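Local coordinates for protein squalene synthase HpnC (Alicyclobacillus acidocaldarius subsp. acidocaldarius, PDB 4HD1) that probably catalyses a prenyl diphosphate condensation of the squalene/phytoene synthase type, using an all-helical terpenoid-synthase fold, at residues A[222-227]-A[248-253]; A[135-140]-A[161-166]; A[152-157]-A[228-233]; A[33-38]-A[239-244]. All coordinates share one frame; numbering follows the deposited sequence.

Interaction 1: residues A[222-227]-A[248-253]; sequences ALFDEG and GGEAIL
F224 meets G249 where helices 207-227 and 236-257 pack as a nearly antiparallel pair in the all-helical terpenoid-synthase fold: the local axes make 159° and approach to 10.8 Å, with the CA atoms of F224 and E250 7.6 Å apart. That wide spacing is bridged mainly by one ring. With chi1 at -79°, F224 CG lies beside its own backbone N and anti to the carbonyl carbon, a setting that sends the phenyl group across to the second helix. Its far end meets backbone rather than side chain: CZ is 3.5 Å from G249 CA and CE2 is 3.7 Å from G249 C, an approach made possible because G249 has no side chain, and a CB there would point at the ring. L253 comes to the ring edge, near its plane, with CD1 3.9 Å from F224 CD2. A164 of helix 152-172 also touches F224, so a third helix joins the packing. Toward the surface, E250 lays its CG 4.2 Å from F224 CD2 and turns its carboxylate to D225. The two acids carry like charges, a proximity probably eased by the side-chain amide of Q221, whose NE2 hydrogen-bonds to both; D225 OD1 and E250 OE2 remain 4.4 Å apart.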
loop_
_atom_site.group_PDB
_atom_site.type_symbol
_atom_site.label_atom_id
_atom_site.label_comp_id
_atom_site.label_asym_id
_atom_site.label_seq_id
_atom_site.Cartn_x
_atom_site.Cartn_y
_atom_site.Cartn_z
ATOM N N ALA A 222 2.071 8.540 -15.806
ATOM C CA ALA A 222 2.259 7.496 -16.816
ATOM C C ALA A 222 1.880 6.127 -16.263
ATOM O O ALA A 222 1.306 5.297 -16.976
ATOM C CB ALA A 222 3.695 7.489 -17.324
ATOM N N LEU A 223 2.188 5.901 -14.989
ATOM C CA LEU A 223 1.797 4.660 -14.319
ATOM C C LEU A 223 0.278 4.539 -14.125
ATOM O O LEU A 223 -0.295 3.468 -14.352
ATOM C CB LEU A 223 2.562 4.476 -13.002
ATOM C CG LEU A 223 4.053 4.133 -13.180
ATOM C CD1 LEU A 223 4.808 4.297 -11.866
ATOM C CD2 LEU A 223 4.256 2.738 -13.782
ATOM N N PHE A 224 -0.369 5.631 -13.724
ATOM C CA PHE A 224 -1.831 5.687 -13.726
ATOM C C PHE A 224 -2.417 5.351 -15.102
ATOM O O PHE A 224 -3.308 4.508 -15.198
ATOM C CB PHE A 224 -2.348 7.047 -13.233
ATOM C CG PHE A 224 -2.329 7.188 -11.740
ATOM C CD1 PHE A 224 -2.958 6.242 -10.931
ATOM C CD2 PHE A 224 -1.687 8.265 -11.134
ATOM C CE1 PHE A 224 -2.936 6.365 -9.549
ATOM C CE2 PHE A 224 -1.662 8.389 -9.749
ATOM C CZ PHE A 224 -2.289 7.438 -8.960
ATOM N N ASP A 225 -1.900 5.997 -16.152
ATOM C CA ASP A 225 -2.351 5.764 -17.531
ATOM C C ASP A 225 -2.244 4.301 -17.948
ATOM O O ASP A 225 -3.151 3.766 -18.571
ATOM C CB ASP A 225 -1.563 6.627 -18.522
ATOM C CG ASP A 225 -1.806 8.114 -18.338
ATOM O OD1 ASP A 225 -2.685 8.493 -17.532
ATOM O OD2 ASP A 225 -1.104 8.908 -19.008
ATOM N N GLU A 226 -1.129 3.662 -17.607
ATOM C CA GLU A 226 -0.954 2.234 -17.864
ATOM C C GLU A 226 -1.883 1.379 -16.980
ATOM O O GLU A 226 -2.461 0.395 -17.446
ATOM C CB GLU A 226 0.510 1.833 -17.668
ATOM C CG GLU A 226 0.875 0.483 -18.267
ATOM C CD GLU A 226 2.227 -0.048 -17.798
ATOM O OE1 GLU A 226 2.989 0.687 -17.117
ATOM O OE2 GLU A 226 2.531 -1.221 -18.116
ATOM N N GLY A 227 -2.034 1.762 -15.717
ATOM C CA GLY A 227 -2.861 0.997 -14.772
ATOM C C GLY A 227 -4.333 0.943 -15.138
ATOM O O GLY A 227 -4.989 -0.097 -14.991
ATOM N N GLY A 248 -8.404 9.596 -7.137
ATOM C CA GLY A 248 -7.785 10.156 -5.936
ATOM C C GLY A 248 -6.312 10.449 -6.146
ATOM O O GLY A 248 -5.828 11.536 -5.806
ATOM N N GLY A 249 -5.607 9.478 -6.721
ATOM C CA GLY A 249 -4.189 9.625 -7.035
ATOM C C GLY A 249 -3.923 10.710 -8.054
ATOM O O GLY A 249 -2.979 11.481 -7.907
ATOM N N GLU A 250 -4.760 10.772 -9.088
ATOM C CA GLU A 250 -4.625 11.791 -10.126
ATOM C C GLU A 250 -4.859 13.178 -9.549
ATOM O O GLU A 250 -4.170 14.135 -9.920
ATOM C CB GLU A 250 -5.588 11.532 -11.288
ATOM C CG GLU A 250 -5.158 10.402 -12.212
ATOM C CD GLU A 250 -6.063 10.238 -13.426
ATOM O OE1 GLU A 250 -7.301 10.426 -13.306
ATOM O OE2 GLU A 250 -5.532 9.911 -14.511
ATOM N N ALA A 251 -5.818 13.282 -8.630
ATOM C CA ALA A 251 -6.122 14.557 -7.982
ATOM C C ALA A 251 -4.980 15.028 -7.090
ATOM O O ALA A 251 -4.784 16.231 -6.921
ATOM C CB ALA A 251 -7.418 14.468 -7.195
ATOM N N ILE A 252 -4.225 14.086 -6.527
ATOM C CA ILE A 252 -3.045 14.441 -5.728
ATOM C C ILE A 252 -1.984 15.069 -6.631
ATOM O O ILE A 252 -1.403 16.104 -6.290
ATOM C CB ILE A 252 -2.482 13.239 -4.932
ATOM C CG1 ILE A 252 -3.435 12.873 -3.784
ATOM C CG2 ILE A 252 -1.087 13.547 -4.384
ATOM C CD1 ILE A 252 -3.129 11.558 -3.088
ATOM N N LEU A 253 -1.756 14.453 -7.790
ATOM C CA LEU A 253 -0.818 14.981 -8.783
ATOM C C LEU A 253 -1.236 16.369 -9.260
ATOM O O LEU A 253 -0.402 17.265 -9.389
ATOM C CB LEU A 253 -0.697 14.034 -9.981
ATOM C CG LEU A 253 -0.188 12.609 -9.736
ATOM C CD1 LEU A 253 -0.110 11.850 -11.054
ATOM C CD2 LEU A 253 1.153 12.585 -9.010
#

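Interaction 2: residues A[135-140]-A[161-166]; sequences SADPVG and TCTALQ
The break between helices 125-135 and 137-146 is pressed against helix 152-172 here, D137 and C162 bringing their CA atoms to 5.3 Å in the middle of the helical squalene/phytoene synthase fold. Helix 152-172 leads directly into the DIDRD sequence, consistent with one of the aspartate-rich motifs of the family. At the break, A136 departs from helical backbone angles and turns its CB to the partner helix, 3.6 Å from C162 O and 3.4 Å from Q166 OE1. Polar grips lie to each side of this methyl group along helix 152-172. On one, Q166 NE2 donates to S135 OG at 2.8 Å; the N-H...O angle of 139° is bent, although the hydroxyl oxygen lies only 10° out of the amide plane. S135 is turned for this by a chi1 of 50°, OG standing between its backbone N and carbonyl carbon, and the same hydroxyl is hydrogen-bonded to Y131 O one helical turn earlier. Q166 NE2 also has a weak bond to H170, so the same nitrogen has two partners. On the other side, T163 OG1 donates to D137 OD1, also at 2.8 Å, using the syn lone pair of that buried carboxylate; the two side chains meet at a slant. Further along helix 137-146 the packing is close and involves backbone: G140 offers its main chain to the thiol, and C162 SG rests 3.5 Å from G140 CA.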
loop_
_atom_site.group_PDB
_atom_site.type_symbol
_atom_site.label_atom_id
_atom_site.label_comp_id
_atom_site.label_asym_id
_atom_site.label_seq_id
_atom_site.Cartn_x
_atom_site.Cartn_y
_atom_site.Cartn_z
ATOM N N SER A 135 5.855 -2.371 -0.481
ATOM C CA SER A 135 4.963 -1.556 0.334
ATOM C C SER A 135 3.598 -1.318 -0.302
ATOM O O SER A 135 2.615 -1.159 0.411
ATOM C CB SER A 135 5.616 -0.214 0.658
ATOM O OG SER A 135 6.108 0.402 -0.518
ATOM N N ALA A 136 3.533 -1.287 -1.631
ATOM C CA ALA A 136 2.309 -0.858 -2.315
ATOM C C ALA A 136 1.682 -1.958 -3.146
ATOM O O ALA A 136 0.514 -2.303 -2.932
ATOM C CB ALA A 136 2.579 0.372 -3.173
ATOM N N ASP A 137 2.456 -2.505 -4.086
ATOM C CA ASP A 137 1.989 -3.577 -4.986
ATOM C C ASP A 137 1.255 -4.746 -4.302
ATOM O O ASP A 137 0.254 -5.222 -4.834
ATOM C CB ASP A 137 3.142 -4.153 -5.816
ATOM C CG ASP A 137 3.768 -3.136 -6.761
ATOM O OD1 ASP A 137 3.336 -1.953 -6.775
ATOM O OD2 ASP A 137 4.706 -3.539 -7.495
ATOM N N PRO A 138 1.753 -5.234 -3.139
ATOM C CA PRO A 138 1.086 -6.438 -2.634
ATOM C C PRO A 138 -0.396 -6.250 -2.268
ATOM O O PRO A 138 -1.167 -7.199 -2.393
ATOM C CB PRO A 138 1.930 -6.820 -1.415
ATOM C CG PRO A 138 3.283 -6.257 -1.713
ATOM C CD PRO A 138 2.981 -4.940 -2.373
ATOM N N VAL A 139 -0.795 -5.043 -1.859
ATOM C CA VAL A 139 -2.200 -4.759 -1.529
ATOM C C VAL A 139 -3.095 -4.993 -2.747
ATOM O O VAL A 139 -4.106 -5.722 -2.672
ATOM C CB VAL A 139 -2.396 -3.317 -1.018
ATOM C CG1 VAL A 139 -3.833 -3.114 -0.555
ATOM C CG2 VAL A 139 -1.430 -3.011 0.126
ATOM N N GLY A 140 -2.707 -4.372 -3.867
ATOM C CA GLY A 140 -3.397 -4.515 -5.141
ATOM C C GLY A 140 -3.543 -5.960 -5.560
ATOM O O GLY A 140 -4.618 -6.380 -5.989
ATOM N N THR A 161 -0.659 0.884 -10.920
ATOM C CA THR A 161 -1.555 1.758 -10.162
ATOM C C THR A 161 -1.138 1.903 -8.697
ATOM O O THR A 161 -1.032 3.029 -8.183
ATOM C CB THR A 161 -3.006 1.258 -10.233
ATOM O OG1 THR A 161 -3.394 1.169 -11.603
ATOM C CG2 THR A 161 -3.949 2.216 -9.511
ATOM N N CYS A 162 -0.915 0.771 -8.028
ATOM C CA CYS A 162 -0.473 0.791 -6.637
ATOM C C CYS A 162 0.825 1.614 -6.469
ATOM O O CYS A 162 0.912 2.460 -5.578
ATOM C CB CYS A 162 -0.357 -0.631 -6.079
ATOM S SG CYS A 162 -1.962 -1.368 -5.676
ATOM N N THR A 163 1.797 1.407 -7.355
ATOM C CA THR A 163 3.042 2.195 -7.352
ATOM C C THR A 163 2.799 3.685 -7.634
ATOM O O THR A 163 3.361 4.551 -6.942
ATOM C CB THR A 163 4.068 1.627 -8.353
ATOM O OG1 THR A 163 4.491 0.335 -7.902
ATOM C CG2 THR A 163 5.283 2.541 -8.493
ATOM N N ALA A 164 1.968 3.981 -8.634
ATOM C CA ALA A 164 1.618 5.363 -8.945
ATOM C C ALA A 164 1.077 6.054 -7.700
ATOM O O ALA A 164 1.451 7.184 -7.395
ATOM C CB ALA A 164 0.596 5.427 -10.075
ATOM N N LEU A 165 0.212 5.349 -6.977
ATOM C CA LEU A 165 -0.449 5.896 -5.802
ATOM C C LEU A 165 0.539 6.201 -4.671
ATOM O O LEU A 165 0.476 7.276 -4.050
ATOM C CB LEU A 165 -1.542 4.932 -5.336
ATOM C CG LEU A 165 -2.750 5.431 -4.541
ATOM C CD1 LEU A 165 -3.299 6.762 -5.033
ATOM C CD2 LEU A 165 -3.828 4.363 -4.598
ATOM N N GLN A 166 1.462 5.273 -4.418
ATOM C CA GLN A 166 2.471 5.494 -3.401
ATOM C C GLN A 166 3.388 6.665 -3.756
ATOM O O GLN A 166 3.731 7.471 -2.884
ATOM C CB GLN A 166 3.290 4.237 -3.115
ATOM C CG GLN A 166 4.228 4.458 -1.933
ATOM C CD GLN A 166 4.787 3.190 -1.336
ATOM O OE1 GLN A 166 4.045 2.336 -0.871
ATOM N NE2 GLN A 166 6.113 3.080 -1.312
#

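Interaction 3: residues A[152-157]-A[228-233]; sequences DERARL and RRLESL
R154 can be followed outward from its backbone across the turn formed by residues 228-233. Its CB and CG both lie against one methyl group of L230, CG being 3.6 Å from L230 CD1, and the two side chains cross at about a right angle. CD then passes L233, 3.9 Å from L233 CB. Beyond it the chain bends at chi3 (-76°), which swings the guanidinium back to the turn's backbone. NE has a hydrogen bond just before the helix, while NH1 donates to L233 O at 2.8 Å with an N-H...O angle of 148°. The donor meets this carbonyl almost end-on, at a C=O...N angle of 174°, and the oxygen sits at the guanidinium edge, near its plane. NH2 forms a salt bridge with D151, so all three nitrogens take part in holding the group. One helical turn on, L157 supplies the apolar half of the contact. Its CB packs 3.9 Å from L230 CB, and its CD1 reaches L233 CD1 at 3.7 Å; R229 lies alongside, with CG 4.1 Å from L157 CD1. The turn itself is shaped by 3-10 bonds, among them L233 N to L230 O at 2.9 Å, which help bring L230 and L233 to the same partner. L230 also touches L242 of helix 236-257 and L144 of helix 137-146. The arrangement is that of an interhelical connection, joining helices 207-227 and 236-257, folded over the first turns of helix 152-172 in the outer part of this helical terpenoid-synthase domain.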
loop_
_atom_site.group_PDB
_atom_site.type_symbol
_atom_site.label_atom_id
_atom_site.label_comp_id
_atom_site.label_asym_id
_atom_site.label_seq_id
_atom_site.Cartn_x
_atom_site.Cartn_y
_atom_site.Cartn_z
ATOM N N ASP A 152 -0.863 -12.924 -13.853
ATOM C CA ASP A 152 0.315 -12.083 -14.086
ATOM C C ASP A 152 0.017 -10.808 -14.862
ATOM O O ASP A 152 0.593 -9.756 -14.573
ATOM C CB ASP A 152 1.424 -12.874 -14.783
ATOM C CG ASP A 152 1.979 -13.999 -13.920
ATOM O OD1 ASP A 152 1.551 -14.147 -12.754
ATOM O OD2 ASP A 152 2.847 -14.745 -14.414
ATOM N N GLU A 153 -0.882 -10.899 -15.839
ATOM C CA GLU A 153 -1.205 -9.741 -16.659
ATOM C C GLU A 153 -1.892 -8.642 -15.839
ATOM O O GLU A 153 -1.467 -7.477 -15.853
ATOM C CB GLU A 153 -2.054 -10.145 -17.870
ATOM C CG GLU A 153 -2.348 -9.001 -18.828
ATOM C CD GLU A 153 -1.098 -8.404 -19.467
ATOM O OE1 GLU A 153 0.016 -8.945 -19.276
ATOM O OE2 GLU A 153 -1.226 -7.383 -20.171
ATOM N N ARG A 154 -2.938 -9.027 -15.115
ATOM C CA ARG A 154 -3.702 -8.084 -14.310
ATOM C C ARG A 154 -2.926 -7.580 -13.093
ATOM O O ARG A 154 -3.076 -6.421 -12.702
ATOM C CB ARG A 154 -5.055 -8.680 -13.932
ATOM C CG ARG A 154 -6.006 -8.671 -15.115
ATOM C CD ARG A 154 -7.377 -9.220 -14.772
ATOM N NE ARG A 154 -7.371 -10.674 -14.676
ATOM C CZ ARG A 154 -8.465 -11.429 -14.649
ATOM N NH1 ARG A 154 -9.672 -10.876 -14.723
ATOM N NH2 ARG A 154 -8.346 -12.748 -14.552
ATOM N N ALA A 155 -2.072 -8.434 -12.527
ATOM C CA ALA A 155 -1.173 -8.029 -11.443
ATOM C C ALA A 155 -0.222 -6.927 -11.912
ATOM O O ALA A 155 0.003 -5.938 -11.202
ATOM C CB ALA A 155 -0.393 -9.224 -10.909
ATOM N N ARG A 156 0.311 -7.098 -13.123
ATOM C CA ARG A 156 1.231 -6.140 -13.730
ATOM C C ARG A 156 0.581 -4.759 -13.824
ATOM O O ARG A 156 1.185 -3.758 -13.451
ATOM C CB ARG A 156 1.668 -6.653 -15.111
ATOM C CG ARG A 156 2.811 -5.892 -15.766
ATOM C CD ARG A 156 3.126 -6.424 -17.163
ATOM N NE ARG A 156 1.976 -6.406 -18.080
ATOM C CZ ARG A 156 1.515 -5.323 -18.710
ATOM N NH1 ARG A 156 2.076 -4.133 -18.526
ATOM N NH2 ARG A 156 0.475 -5.427 -19.525
ATOM N N LEU A 157 -0.663 -4.721 -14.289
ATOM C CA LEU A 157 -1.427 -3.476 -14.386
ATOM C C LEU A 157 -1.790 -2.908 -13.006
ATOM O O LEU A 157 -1.762 -1.690 -12.797
ATOM C CB LEU A 157 -2.694 -3.708 -15.210
ATOM C CG LEU A 157 -2.481 -4.193 -16.645
ATOM C CD1 LEU A 157 -3.796 -4.678 -17.233
ATOM C CD2 LEU A 157 -1.875 -3.091 -17.513
ATOM N N ARG A 228 -4.829 2.079 -15.620
ATOM C CA ARG A 228 -6.192 2.270 -16.120
ATOM C C ARG A 228 -6.770 1.072 -16.878
ATOM O O ARG A 228 -7.961 0.796 -16.792
ATOM C CB ARG A 228 -6.177 3.468 -17.061
ATOM C CG ARG A 228 -7.402 4.347 -17.019
ATOM C CD ARG A 228 -7.337 5.298 -18.190
ATOM N NE ARG A 228 -8.180 6.474 -18.019
ATOM C CZ ARG A 228 -9.502 6.490 -18.177
ATOM N NH1 ARG A 228 -10.168 7.625 -18.007
ATOM N NH2 ARG A 228 -10.165 5.379 -18.491
ATOM N N ARG A 229 -5.923 0.376 -17.631
ATOM C CA ARG A 229 -6.364 -0.750 -18.454
ATOM C C ARG A 229 -7.027 -1.866 -17.636
ATOM O O ARG A 229 -7.920 -2.550 -18.128
ATOM C CB ARG A 229 -5.196 -1.291 -19.298
ATOM C CG ARG A 229 -5.542 -2.444 -20.237
ATOM C CD ARG A 229 -6.473 -2.028 -21.366
ATOM N NE ARG A 229 -7.016 -3.200 -22.055
ATOM C CZ ARG A 229 -8.163 -3.217 -22.728
ATOM N NH1 ARG A 229 -8.904 -2.116 -22.809
ATOM N NH2 ARG A 229 -8.576 -4.338 -23.314
ATOM N N LEU A 230 -6.596 -2.025 -16.386
ATOM C CA LEU A 230 -7.156 -3.033 -15.477
ATOM C C LEU A 230 -8.674 -2.850 -15.265
ATOM O O LEU A 230 -9.430 -3.827 -15.108
ATOM C CB LEU A 230 -6.399 -3.019 -14.141
ATOM C CG LEU A 230 -6.753 -4.069 -13.084
ATOM C CD1 LEU A 230 -6.656 -5.487 -13.640
ATOM C CD2 LEU A 230 -5.908 -3.919 -11.817
ATOM N N GLU A 231 -9.119 -1.598 -15.291
ATOM C CA GLU A 231 -10.543 -1.289 -15.154
ATOM C C GLU A 231 -11.437 -1.984 -16.189
ATOM O O GLU A 231 -12.627 -2.158 -15.944
ATOM C CB GLU A 231 -10.773 0.226 -15.162
ATOM C CG GLU A 231 -10.188 0.912 -13.935
ATOM C CD GLU A 231 -10.001 2.410 -14.103
ATOM O OE1 GLU A 231 -10.699 3.033 -14.942
ATOM O OE2 GLU A 231 -9.145 2.971 -13.380
ATOM N N SER A 232 -10.877 -2.397 -17.327
ATOM C CA SER A 232 -11.667 -3.099 -18.343
ATOM C C SER A 232 -11.612 -4.622 -18.216
ATOM O O SER A 232 -12.193 -5.331 -19.042
ATOM C CB SER A 232 -11.213 -2.700 -19.750
ATOM O OG SER A 232 -11.147 -1.295 -19.883
ATOM N N LEU A 233 -10.916 -5.123 -17.196
ATOM C CA LEU A 233 -10.601 -6.553 -17.110
ATOM C C LEU A 233 -11.108 -7.217 -15.828
ATOM O O LEU A 233 -10.749 -8.366 -15.528
ATOM C CB LEU A 233 -9.084 -6.764 -17.238
ATOM C CG LEU A 233 -8.336 -6.096 -18.403
ATOM C CD1 LEU A 233 -6.846 -6.405 -18.332
ATOM C CD2 LEU A 233 -8.898 -6.541 -19.745
#

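Interaction 4: residues A[33-38]-A[239-244]; sequences SLFVPR and ARQLKL
F35 and Q241 bring their CA atoms within 5.9 Å where a type I beta turn, S33 to V36, lies against helix 236-257 of the squalene/phytoene synthase fold; the turn is closed by V36 N to S33 O at 3.1 Å and follows the short helix 29-32. Its F35 N-H is spent on the helix: it donates to Q241 OE1 at 3.0 Å, with a bent N-H...O angle of 137°. Q241 reaches back to the turn through a bend at chi2 (67°), and its NE2 goes on to V31 O, so one end of the amide holds the turn and the other the short helix before it. The F35 ring packs over helix backbone. R240 C stands 3.9 Å above the ring plane, over its centre, and Q241 N lies above the same face nearer the rim. Ring and Q241 amide planes are steeply inclined, 78° apart, and OE1 lies at the ring edge. R240 runs past the ring with its NH1 also at the edge, 3.9 Å from F35 CD1, a geometry that does not stack the guanidinium on the face. The F35 carbonyl is bonded to R237, one more tie to this helix. At another part of the ring edge, L244 CD2 closes the contact 3.6 Å from F35 CE2.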
loop_
_atom_site.group_PDB
_atom_site.type_symbol
_atom_site.label_atom_id
_atom_site.label_comp_id
_atom_site.label_asym_id
_atom_site.label_seq_id
_atom_site.Cartn_x
_atom_site.Cartn_y
_atom_site.Cartn_z
ATOM N N SER A 33 -13.731 0.668 0.729
ATOM C CA SER A 33 -14.576 -0.517 0.588
ATOM C C SER A 33 -16.008 -0.213 0.120
ATOM O O SER A 33 -16.886 -1.088 0.192
ATOM C CB SER A 33 -14.627 -1.265 1.917
ATOM O OG SER A 33 -15.520 -0.603 2.793
ATOM N N LEU A 34 -16.233 1.015 -0.355
ATOM C CA LEU A 34 -17.562 1.491 -0.790
ATOM C C LEU A 34 -18.184 0.660 -1.925
ATOM O O LEU A 34 -19.396 0.709 -2.158
ATOM C CB LEU A 34 -17.456 2.967 -1.204
ATOM C CG LEU A 34 -18.616 3.774 -1.794
ATOM C CD1 LEU A 34 -19.653 4.126 -0.740
ATOM C CD2 LEU A 34 -18.064 5.038 -2.437
ATOM N N PHE A 35 -17.347 -0.103 -2.621
ATOM C CA PHE A 35 -17.779 -0.868 -3.776
ATOM C C PHE A 35 -17.760 -2.364 -3.553
ATOM O O PHE A 35 -18.227 -3.123 -4.399
ATOM C CB PHE A 35 -16.867 -0.572 -4.954
ATOM C CG PHE A 35 -16.980 0.822 -5.471
ATOM C CD1 PHE A 35 -17.971 1.149 -6.382
ATOM C CD2 PHE A 35 -16.091 1.808 -5.051
ATOM C CE1 PHE A 35 -18.065 2.434 -6.876
ATOM C CE2 PHE A 35 -16.184 3.095 -5.535
ATOM C CZ PHE A 35 -17.171 3.406 -6.451
ATOM N N VAL A 36 -17.198 -2.787 -2.428
ATOM C CA VAL A 36 -16.982 -4.205 -2.168
ATOM C C VAL A 36 -18.303 -4.866 -1.763
ATOM O O VAL A 36 -18.951 -4.410 -0.808
ATOM C CB VAL A 36 -15.878 -4.421 -1.098
ATOM C CG1 VAL A 36 -15.626 -5.906 -0.866
ATOM C CG2 VAL A 36 -14.586 -3.712 -1.511
ATOM N N PRO A 37 -18.705 -5.941 -2.488
ATOM C CA PRO A 37 -19.950 -6.662 -2.168
ATOM C C PRO A 37 -19.904 -7.218 -0.754
ATOM O O PRO A 37 -18.818 -7.539 -0.260
ATOM C CB PRO A 37 -19.982 -7.830 -3.174
ATOM C CG PRO A 37 -18.856 -7.610 -4.125
ATOM C CD PRO A 37 -17.902 -6.627 -3.522
ATOM N N ARG A 38 -21.069 -7.355 -0.121
ATOM C CA ARG A 38 -21.134 -7.835 1.261
ATOM C C ARG A 38 -20.396 -9.148 1.470
ATOM O O ARG A 38 -19.751 -9.328 2.499
ATOM C CB ARG A 38 -22.572 -7.950 1.772
ATOM C CG ARG A 38 -23.531 -8.639 0.822
ATOM C CD ARG A 38 -24.739 -9.161 1.582
ATOM N NE ARG A 38 -25.976 -8.634 1.010
ATOM C CZ ARG A 38 -26.514 -7.462 1.341
ATOM N NH1 ARG A 38 -25.931 -6.682 2.250
ATOM N NH2 ARG A 38 -27.642 -7.068 0.762
ATOM N N ALA A 239 -13.944 -2.600 -10.750
ATOM C CA ALA A 239 -13.560 -1.568 -11.715
ATOM C C ALA A 239 -13.782 -0.165 -11.157
ATOM O O ALA A 239 -12.885 0.676 -11.221
ATOM C CB ALA A 239 -14.291 -1.753 -13.050
ATOM N N ARG A 240 -14.958 0.079 -10.582
ATOM C CA ARG A 240 -15.269 1.387 -9.997
ATOM C C ARG A 240 -14.377 1.718 -8.799
ATOM O O ARG A 240 -13.997 2.876 -8.604
ATOM C CB ARG A 240 -16.742 1.475 -9.608
ATOM C CG ARG A 240 -17.708 1.363 -10.774
ATOM C CD ARG A 240 -19.134 1.716 -10.368
ATOM N NE ARG A 240 -20.090 0.775 -10.953
ATOM C CZ ARG A 240 -20.747 -0.159 -10.269
ATOM N NH1 ARG A 240 -20.586 -0.278 -8.955
ATOM N NH2 ARG A 240 -21.578 -0.973 -10.899
ATOM N N GLN A 241 -14.037 0.700 -8.009
ATOM C CA GLN A 241 -13.116 0.871 -6.881
ATOM C C GLN A 241 -11.751 1.329 -7.389
ATOM O O GLN A 241 -11.181 2.296 -6.875
ATOM C CB GLN A 241 -12.975 -0.428 -6.078
ATOM C CG GLN A 241 -12.416 -0.246 -4.676
ATOM C CD GLN A 241 -13.372 0.522 -3.777
ATOM O OE1 GLN A 241 -14.391 -0.009 -3.323
ATOM N NE2 GLN A 241 -13.056 1.788 -3.529
ATOM N N LEU A 242 -11.243 0.639 -8.412
ATOM C CA LEU A 242 -9.963 0.995 -9.029
ATOM C C LEU A 242 -10.001 2.385 -9.632
ATOM O O LEU A 242 -9.070 3.163 -9.440
ATOM C CB LEU A 242 -9.555 -0.019 -10.100
ATOM C CG LEU A 242 -9.168 -1.403 -9.585
ATOM C CD1 LEU A 242 -9.069 -2.354 -10.764
ATOM C CD2 LEU A 242 -7.869 -1.381 -8.782
ATOM N N LYS A 243 -11.081 2.697 -10.345
ATOM C CA LYS A 243 -11.222 4.013 -10.961
ATOM C C LYS A 243 -11.076 5.078 -9.880
ATOM O O LYS A 243 -10.359 6.070 -10.025
ATOM C CB LYS A 243 -12.569 4.135 -11.675
ATOM C CG LYS A 243 -12.837 5.510 -12.275
ATOM C CD LYS A 243 -13.982 5.455 -13.284
ATOM C CE LYS A 243 -14.563 6.833 -13.564
ATOM N NZ LYS A 243 -15.839 6.755 -14.337
ATOM N N LEU A 244 -11.737 4.846 -8.773
ATOM C CA LEU A 244 -11.750 5.806 -7.704
ATOM C C LEU A 244 -10.388 5.955 -7.006
ATOM O O LEU A 244 -9.989 7.074 -6.678
ATOM C CB LEU A 244 -12.843 5.432 -6.730
ATOM C CG LEU A 244 -12.846 6.226 -5.434
ATOM C CD1 LEU A 244 -13.182 7.692 -5.700
ATOM C CD2 LEU A 244 -13.865 5.617 -4.479
#

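Helix 152-172 serves interactions 2 and 3, and helix 236-257 serves interactions 1 and 4. Interaction 2 is the most central, about 5 Å from the chain centre (centre to centre), and combines side-chain hydrogen bonds with tight packing; the other three lie 15 to 17 Å out. Interaction 1, though peripheral, is mostly buried and apolar, whereas interactions 3 and 4 join a turn to a helix through a bond to or from backbone plus hydrophobic contact. The four also mesh: G249 CA packs on L165 CD1 between interactions 1 and 2, E226 forms a salt bridge with R156 between interactions 1 and 3, and E231 O lies against A239 CB between interactions 3 and 4.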